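Local coordinates for protein Cas13d (uncultured Ruminococcus sp, PDB 6IV9) that binds its CRISPR RNA as a Cas13d nuclease, whose two HEPN domains govern both crRNA maturation and cleavage of target RNA, at residues A[883-888]-A[908-913]; A[739-744]-A[850-855]. The protein carries 2 engineered substitutions. All blocks are in the same frame, centred on the assembly; numbering follows the deposited sequence.

Contact 1. Residues A[883-888]-A[908-913]; sequences HGYTKD and SIEQLF. With nucleotides of chain B.
Tyr885 and Glu910 meet across the largely helical C-terminal region, which is probably the second HEPN domain of Cas13d. Tyr885 sits just ahead of helix 887-893, and Glu910 lies in a short, weakly bonded helical stretch of about four residues.

The direct link is a hydrogen bond from Tyr885 OH to Glu910 OE1, 2.9 Å long. OE1 is approached on its anti side, with the hydroxyl 27° out of the carboxylate plane, while the ring and carboxylate planes stand 55° apart. Glu910 reaches the phenol as an extended chain, its CG opposite the backbone N (chi1 174°). Its other oxygen, OE2, is taken by Ser847 OG, so the two oxygens of the carboxylate have different partners. Lys887 brings a positive charge to the neighbourhood, but its NZ stays 5.5 Å from Glu910 OE1, too far for a salt bridge; at most it would add a mild electrostatic pull.

Packing also comes from outside the pair: the Tyr885 side chain lies against Ser850, His853 and Gln857 of helix 848-861.

On its far side the 908-913 segment meets the crRNA. Gln911 O comes within 3.4 Å of C5 of the cytosine of nucleotide C1 of chain B, and Leu912 CD2 lies 4.0 Å from O4' of the same nucleotide, so the base and the sugar are both met.

Water completes the polar network. One molecule, at the edge of the Tyr885 ring and in its plane, gives a hydrogen to Tyr885 OH at 2.8 Å; the phenol is therefore acceptor and donor at once. The same water also points weakly at Ser908 O, and its oxygen accepts the backbone N-H of Glu910, at 3.0 Å from N.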
loop_
_atom_site.group_PDB
_atom_site.type_symbol
_atom_site.label_atom_id
_atom_site.label_comp_id
_atom_site.label_asym_id
_atom_site.label_seq_id
_atom_site.Cartn_x
_atom_site.Cartn_y
_atom_site.Cartn_z
ATOM N N HIS A 883 -9.397 26.135 -18.404
ATOM C CA HIS A 883 -9.622 25.843 -16.964
ATOM C C HIS A 883 -9.877 24.340 -16.768
ATOM O O HIS A 883 -10.660 23.967 -15.915
ATOM C CB HIS A 883 -10.728 26.723 -16.389
ATOM C CG HIS A 883 -10.368 28.161 -16.434
ATOM N ND1 HIS A 883 -9.447 28.705 -15.603
ATOM C CD2 HIS A 883 -10.779 29.155 -17.234
ATOM C CE1 HIS A 883 -9.311 29.979 -15.882
ATOM N NE2 HIS A 883 -10.106 30.267 -16.873
ATOM N N GLY A 884 -9.238 23.533 -17.599
ATOM C CA GLY A 884 -9.334 22.071 -17.537
ATOM C C GLY A 884 -8.151 21.460 -18.242
ATOM O O GLY A 884 -7.628 22.090 -19.118
ATOM N N TYR A 885 -7.795 20.227 -17.910
ATOM C CA TYR A 885 -6.609 19.606 -18.540
ATOM C C TYR A 885 -6.850 19.351 -20.030
ATOM O O TYR A 885 -7.967 19.206 -20.446
ATOM C CB TYR A 885 -6.210 18.333 -17.800
ATOM C CG TYR A 885 -6.991 17.106 -18.177
ATOM C CD1 TYR A 885 -8.234 16.849 -17.640
ATOM C CD2 TYR A 885 -6.470 16.185 -19.063
ATOM C CE1 TYR A 885 -8.939 15.707 -17.972
ATOM C CE2 TYR A 885 -7.159 15.041 -19.406
ATOM C CZ TYR A 885 -8.405 14.807 -18.871
ATOM O OH TYR A 885 -9.075 13.688 -19.217
ATOM N N THR A 886 -5.766 19.305 -20.790
ATOM C CA THR A 886 -5.807 19.042 -22.243
ATOM C C THR A 886 -5.448 17.575 -22.474
ATOM O O THR A 886 -4.365 17.195 -22.119
ATOM C CB THR A 886 -4.789 19.922 -22.972
ATOM O OG1 THR A 886 -5.066 21.281 -22.658
ATOM C CG2 THR A 886 -4.814 19.710 -24.463
ATOM N N LYS A 887 -6.334 16.826 -23.119
ATOM C CA LYS A 887 -6.150 15.373 -23.339
ATOM C C LYS A 887 -4.902 15.088 -24.171
ATOM O O LYS A 887 -4.178 14.203 -23.818
ATOM C CB LYS A 887 -7.418 14.773 -23.936
ATOM C CG LYS A 887 -8.594 14.782 -22.985
ATOM C CD LYS A 887 -9.780 14.001 -23.443
ATOM C CE LYS A 887 -10.936 14.134 -22.482
ATOM N NZ LYS A 887 -12.061 13.239 -22.825
ATOM N N ASP A 888 -4.665 15.864 -25.215
ATOM C CA ASP A 888 -3.479 15.668 -26.083
ATOM C C ASP A 888 -2.187 15.900 -25.307
ATOM O O ASP A 888 -1.195 15.348 -25.696
ATOM C CB ASP A 888 -3.550 16.539 -27.327
ATOM C CG ASP A 888 -4.440 15.952 -28.395
ATOM O OD1 ASP A 888 -5.073 14.926 -28.137
ATOM O OD2 ASP A 888 -4.485 16.537 -29.463
ATOM N N SER A 908 -3.021 7.549 -19.897
ATOM C CA SER A 908 -3.352 8.679 -20.804
ATOM C C SER A 908 -4.855 8.880 -20.994
ATOM O O SER A 908 -5.236 9.976 -21.319
ATOM C CB SER A 908 -2.705 8.490 -22.145
ATOM O OG SER A 908 -1.312 8.424 -22.046
ATOM N N ILE A 909 -5.654 7.842 -20.818
ATOM C CA ILE A 909 -7.116 7.932 -21.064
ATOM C C ILE A 909 -7.859 7.808 -19.739
ATOM O O ILE A 909 -7.852 6.751 -19.172
ATOM C CB ILE A 909 -7.499 6.846 -22.076
ATOM C CG1 ILE A 909 -6.639 6.999 -23.327
ATOM C CG2 ILE A 909 -8.979 6.887 -22.382
ATOM C CD1 ILE A 909 -6.673 5.839 -24.239
ATOM N N GLU A 910 -8.612 8.835 -19.386
ATOM C CA GLU A 910 -9.262 8.911 -18.059
ATOM C C GLU A 910 -10.162 7.695 -17.829
ATOM O O GLU A 910 -10.140 7.181 -16.742
ATOM C CB GLU A 910 -10.024 10.230 -17.979
ATOM C CG GLU A 910 -10.867 10.409 -16.745
ATOM C CD GLU A 910 -11.371 11.833 -16.575
ATOM O OE1 GLU A 910 -11.161 12.671 -17.472
ATOM O OE2 GLU A 910 -11.966 12.105 -15.553
ATOM N N GLN A 911 -10.881 7.246 -18.850
ATOM C CA GLN A 911 -11.822 6.106 -18.735
ATOM C C GLN A 911 -11.095 4.800 -18.404
ATOM O O GLN A 911 -11.728 3.943 -17.867
ATOM C CB GLN A 911 -12.736 6.005 -19.953
ATOM C CG GLN A 911 -13.378 7.331 -20.316
ATOM C CD GLN A 911 -12.615 8.030 -21.415
ATOM O OE1 GLN A 911 -11.765 8.865 -21.178
ATOM N NE2 GLN A 911 -12.929 7.669 -22.653
ATOM N N LEU A 912 -9.846 4.651 -18.814
ATOM C CA LEU A 912 -9.102 3.393 -18.573
ATOM C C LEU A 912 -8.256 3.464 -17.301
ATOM O O LEU A 912 -7.709 2.463 -16.924
ATOM C CB LEU A 912 -8.164 3.182 -19.757
ATOM C CG LEU A 912 -8.829 3.004 -21.114
ATOM C CD1 LEU A 912 -7.807 2.667 -22.165
ATOM C CD2 LEU A 912 -9.896 1.941 -21.046
ATOM N N PHE A 913 -8.141 4.636 -16.705
ATOM C CA PHE A 913 -7.183 4.816 -15.594
ATOM C C PHE A 913 -7.483 4.037 -14.310
ATOM O O PHE A 913 -6.593 3.368 -13.821
ATOM C CB PHE A 913 -7.051 6.302 -15.294
ATOM C CG PHE A 913 -6.121 6.620 -14.163
ATOM C CD1 PHE A 913 -4.757 6.627 -14.348
ATOM C CD2 PHE A 913 -6.616 6.907 -12.912
ATOM C CE1 PHE A 913 -3.914 6.929 -13.300
ATOM C CE2 PHE A 913 -5.765 7.216 -11.871
ATOM C CZ PHE A 913 -4.415 7.211 -12.064
ATOM P P C B 1 -11.154 2.944 -26.165
ATOM O OP1 C B 1 -9.706 2.643 -25.983
ATOM O OP2 C B 1 -11.606 4.363 -26.161
ATOM O "O5'" C B 1 -11.996 2.236 -25.013
ATOM C "C5'" C B 1 -12.800 1.039 -25.190
ATOM C "C4'" C B 1 -12.939 0.420 -23.816
ATOM O "O4'" C B 1 -13.367 1.397 -22.870
ATOM C "C3'" C B 1 -13.798 -0.821 -23.586
ATOM O "O3'" C B 1 -12.980 -1.956 -23.291
ATOM C "C2'" C B 1 -14.624 -0.466 -22.332
ATOM O "O2'" C B 1 -14.510 -1.336 -21.237
ATOM C "C1'" C B 1 -13.869 0.722 -21.765
ATOM N N1 C B 1 -14.622 1.682 -20.950
ATOM C C2 C B 1 -15.794 2.263 -21.449
ATOM O O2 C B 1 -16.230 1.890 -22.549
ATOM N N3 C B 1 -16.435 3.190 -20.703
ATOM C C4 C B 1 -15.939 3.551 -19.517
ATOM N N4 C B 1 -16.608 4.456 -18.807
ATOM C C5 C B 1 -14.744 2.985 -18.997
ATOM C C6 C B 1 -14.115 2.079 -19.746
HETATM O O HOH W 1 -8.357 11.440 -20.805
#

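Contact 2. Residues A[739-744]-A[850-855]; sequences VNVNAR and SIYHYV. With nucleotides of chain B.
Within segments 739-744 and 850-855, on helices 713-760 and 848-861, Val741 and Tyr852 have the closest CA atoms, 7.3 Å apart, in a buried part of what is probably the second HEPN domain.

The Tyr852 ring is laid against the long helix. Its CG stands opposite the backbone N (chi1 177°), which carries the ring toward Val741 and Asn742. Val741 meets one face: CG1 lies 3.7 Å from the ring centroid and 22° off the normal, a CH-pi contact shifted toward the rim, with Tyr852 CG its closest atom at 3.4 Å.

Beyond the valine, the phenol reaches Asn742. Tyr852 OH donates to Asn742 OD1 at 2.8 Å; the C=O...donor angle is 136°, and the hydroxyl is tilted somewhat out of the carbonyl plane. OD1 itself sits at the ring edge. The amide is turned well away from the ring plane, and its ND2 is held separately by Ile826 O, which fixes which way round the amide lies. A phenylalanine in place of Tyr852 would keep the face for Val741 but would probably leave the buried Asn742 OD1 without its hydroxyl donor.

Further support comes from Tyr745, whose ring lies nearly parallel to that of Tyr852 and whose OH is hydrogen-bonded to His853 NE2.

Arg744, also on the long helix, turns to the crRNA instead. Bent at chi2 and chi3, it sets a face of its guanidinium against the adenine of nucleotide A27 of chain B, with NH1 3.2 Å from C2; Arg744 CD lies 3.4 Å from the sugar O4'.

The chemistry pairs an apolar face contact with a single polar grip at the phenol end, so both the position and the tilt of the buried tyrosine are constrained.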
loop_
_atom_site.group_PDB
_atom_site.type_symbol
_atom_site.label_atom_id
_atom_site.label_comp_id
_atom_site.label_asym_id
_atom_site.label_seq_id
_atom_site.Cartn_x
_atom_site.Cartn_y
_atom_site.Cartn_z
ATOM N N VAL A 739 -2.233 11.601 -4.112
ATOM C CA VAL A 739 -0.957 10.873 -3.872
ATOM C C VAL A 739 -1.042 9.525 -4.598
ATOM O O VAL A 739 -0.082 9.131 -5.211
ATOM C CB VAL A 739 -0.707 10.688 -2.366
ATOM C CG1 VAL A 739 0.418 9.711 -2.095
ATOM C CG2 VAL A 739 -0.457 12.010 -1.672
ATOM N N ASN A 740 -2.198 8.883 -4.524
ATOM C CA ASN A 740 -2.464 7.577 -5.173
ATOM C C ASN A 740 -2.406 7.711 -6.697
ATOM O O ASN A 740 -1.888 6.837 -7.326
ATOM C CB ASN A 740 -3.741 6.923 -4.657
ATOM C CG ASN A 740 -3.620 6.442 -3.229
ATOM O OD1 ASN A 740 -2.543 6.402 -2.676
ATOM N ND2 ASN A 740 -4.732 6.095 -2.629
ATOM N N VAL A 741 -2.960 8.779 -7.249
ATOM C CA VAL A 741 -2.859 8.991 -8.720
ATOM C C VAL A 741 -1.383 9.175 -9.073
ATOM O O VAL A 741 -0.919 8.608 -10.015
ATOM C CB VAL A 741 -3.643 10.229 -9.176
ATOM C CG1 VAL A 741 -3.296 10.592 -10.599
ATOM C CG2 VAL A 741 -5.135 10.070 -8.997
ATOM N N ASN A 742 -0.668 9.931 -8.258
ATOM C CA ASN A 742 0.761 10.217 -8.527
ATOM C C ASN A 742 1.567 8.921 -8.539
ATOM O O ASN A 742 2.450 8.788 -9.342
ATOM C CB ASN A 742 1.373 11.173 -7.514
ATOM C CG ASN A 742 2.724 11.650 -7.994
ATOM O OD1 ASN A 742 2.802 12.416 -8.935
ATOM N ND2 ASN A 742 3.779 11.160 -7.383
ATOM N N ALA A 743 1.195 7.984 -7.682
ATOM C CA ALA A 743 1.901 6.697 -7.540
ATOM C C ALA A 743 1.916 5.946 -8.879
ATOM O O ALA A 743 2.896 5.314 -9.171
ATOM C CB ALA A 743 1.238 5.894 -6.462
ATOM N N ARG A 744 0.853 6.045 -9.667
ATOM C CA ARG A 744 0.789 5.328 -10.965
ATOM C C ARG A 744 1.897 5.842 -11.885
ATOM O O ARG A 744 2.424 5.074 -12.636
ATOM C CB ARG A 744 -0.584 5.523 -11.611
ATOM C CG ARG A 744 -1.728 4.918 -10.824
ATOM C CD ARG A 744 -1.688 3.422 -10.966
ATOM N NE ARG A 744 -2.095 3.007 -12.281
ATOM C CZ ARG A 744 -3.322 3.119 -12.747
ATOM N NH1 ARG A 744 -4.310 3.434 -11.945
ATOM N NH2 ARG A 744 -3.564 2.899 -14.016
ATOM N N SER A 850 -8.615 14.098 -13.580
ATOM C CA SER A 850 -8.642 15.451 -14.192
ATOM C C SER A 850 -8.012 16.502 -13.275
ATOM O O SER A 850 -7.414 17.410 -13.777
ATOM C CB SER A 850 -9.973 15.860 -14.740
ATOM O OG SER A 850 -10.958 15.713 -13.776
ATOM N N ILE A 851 -8.201 16.389 -11.969
ATOM C CA ILE A 851 -7.560 17.382 -11.069
ATOM C C ILE A 851 -6.048 17.240 -11.187
ATOM O O ILE A 851 -5.390 18.208 -11.358
ATOM C CB ILE A 851 -7.991 17.163 -9.615
ATOM C CG1 ILE A 851 -9.487 17.391 -9.427
ATOM C CG2 ILE A 851 -7.161 18.015 -8.683
ATOM C CD1 ILE A 851 -9.990 16.981 -8.082
ATOM N N TYR A 852 -5.561 16.014 -11.133
ATOM C CA TYR A 852 -4.102 15.790 -11.139
ATOM C C TYR A 852 -3.482 16.331 -12.426
ATOM O O TYR A 852 -2.511 17.026 -12.364
ATOM C CB TYR A 852 -3.867 14.283 -11.078
ATOM C CG TYR A 852 -2.427 13.867 -11.157
ATOM C CD1 TYR A 852 -1.657 13.746 -10.020
ATOM C CD2 TYR A 852 -1.837 13.571 -12.360
ATOM C CE1 TYR A 852 -0.333 13.364 -10.080
ATOM C CE2 TYR A 852 -0.515 13.190 -12.440
ATOM C CZ TYR A 852 0.243 13.089 -11.299
ATOM O OH TYR A 852 1.530 12.703 -11.391
ATOM N N HIS A 853 -4.065 15.990 -13.559
ATOM C CA HIS A 853 -3.520 16.444 -14.861
ATOM C C HIS A 853 -3.623 17.969 -15.014
ATOM O O HIS A 853 -2.721 18.555 -15.570
ATOM C CB HIS A 853 -4.047 15.571 -15.993
ATOM C CG HIS A 853 -3.389 14.238 -15.987
ATOM N ND1 HIS A 853 -2.065 14.081 -16.234
ATOM C CD2 HIS A 853 -3.860 13.015 -15.700
ATOM C CE1 HIS A 853 -1.756 12.822 -16.134
ATOM N NE2 HIS A 853 -2.823 12.159 -15.798
ATOM N N TYR A 854 -4.707 18.572 -14.552
ATOM C CA TYR A 854 -4.774 20.042 -14.693
ATOM C C TYR A 854 -3.653 20.694 -13.879
ATOM O O TYR A 854 -2.934 21.499 -14.390
ATOM C CB TYR A 854 -6.136 20.583 -14.268
ATOM C CG TYR A 854 -6.143 22.084 -14.315
ATOM C CD1 TYR A 854 -6.285 22.746 -15.517
ATOM C CD2 TYR A 854 -5.922 22.842 -13.181
ATOM C CE1 TYR A 854 -6.237 24.121 -15.586
ATOM C CE2 TYR A 854 -5.869 24.220 -13.230
ATOM C CZ TYR A 854 -6.029 24.860 -14.440
ATOM O OH TYR A 854 -5.972 26.207 -14.509
ATOM N N VAL A 855 -3.502 20.295 -12.628
ATOM C CA VAL A 855 -2.443 20.878 -11.764
ATOM C C VAL A 855 -1.081 20.557 -12.370
ATOM O O VAL A 855 -0.253 21.423 -12.433
ATOM C CB VAL A 855 -2.556 20.363 -10.318
ATOM C CG1 VAL A 855 -1.411 20.839 -9.456
ATOM C CG2 VAL A 855 -3.890 20.710 -9.695
ATOM P P A B 27 1.685 -0.693 -14.280
ATOM O OP1 A B 27 2.154 0.732 -14.336
ATOM O OP2 A B 27 2.685 -1.737 -14.494
ATOM O "O5'" A B 27 1.066 -1.144 -12.908
ATOM C "C5'" A B 27 0.084 -0.269 -12.314
ATOM C "C4'" A B 27 -0.366 -0.839 -11.025
ATOM O "O4'" A B 27 -1.305 0.042 -10.408
ATOM C "C3'" A B 27 -1.123 -2.162 -11.152
ATOM O "O3'" A B 27 -0.324 -3.241 -10.710
ATOM C "C2'" A B 27 -2.324 -2.009 -10.197
ATOM O "O2'" A B 27 -2.426 -3.095 -9.287
ATOM C "C1'" A B 27 -2.006 -0.688 -9.479
ATOM N N9 A B 27 -3.183 0.065 -9.080
ATOM C C8 A B 27 -3.415 0.516 -7.806
ATOM N N7 A B 27 -4.579 1.083 -7.652
ATOM C C5 A B 27 -5.153 1.020 -8.916
ATOM C C6 A B 27 -6.382 1.481 -9.422
ATOM N N6 A B 27 -7.305 2.096 -8.674
ATOM N N1 A B 27 -6.661 1.232 -10.725
ATOM C C2 A B 27 -5.733 0.619 -11.467
ATOM N N3 A B 27 -4.522 0.198 -11.118
ATOM C C4 A B 27 -4.295 0.415 -9.811
#

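How the contacts relate
Followed from the N terminus, the chain first enters contact 2 on helix 713-760, runs through a largely helical excursion of 105 residues, and closes that loop on helix 848-861. Only then does contact 1 open, and a shorter loop, 19 residues between its segments, returns at 908-913. The loops are in series, neither nested nor crossed, yet their centres lie 11 Å apart. Helix 848-861, half of contact 2, is also packed against by contact 1: Gly884 C lies 3.5 Å from Tyr854 CD1. The C-terminal turn reaches back to the long helix, where Phe913 O probably accepts a hydrogen bond from Arg744 NH1 and the phenylalanine ring makes a cation-pi contact with that arginine.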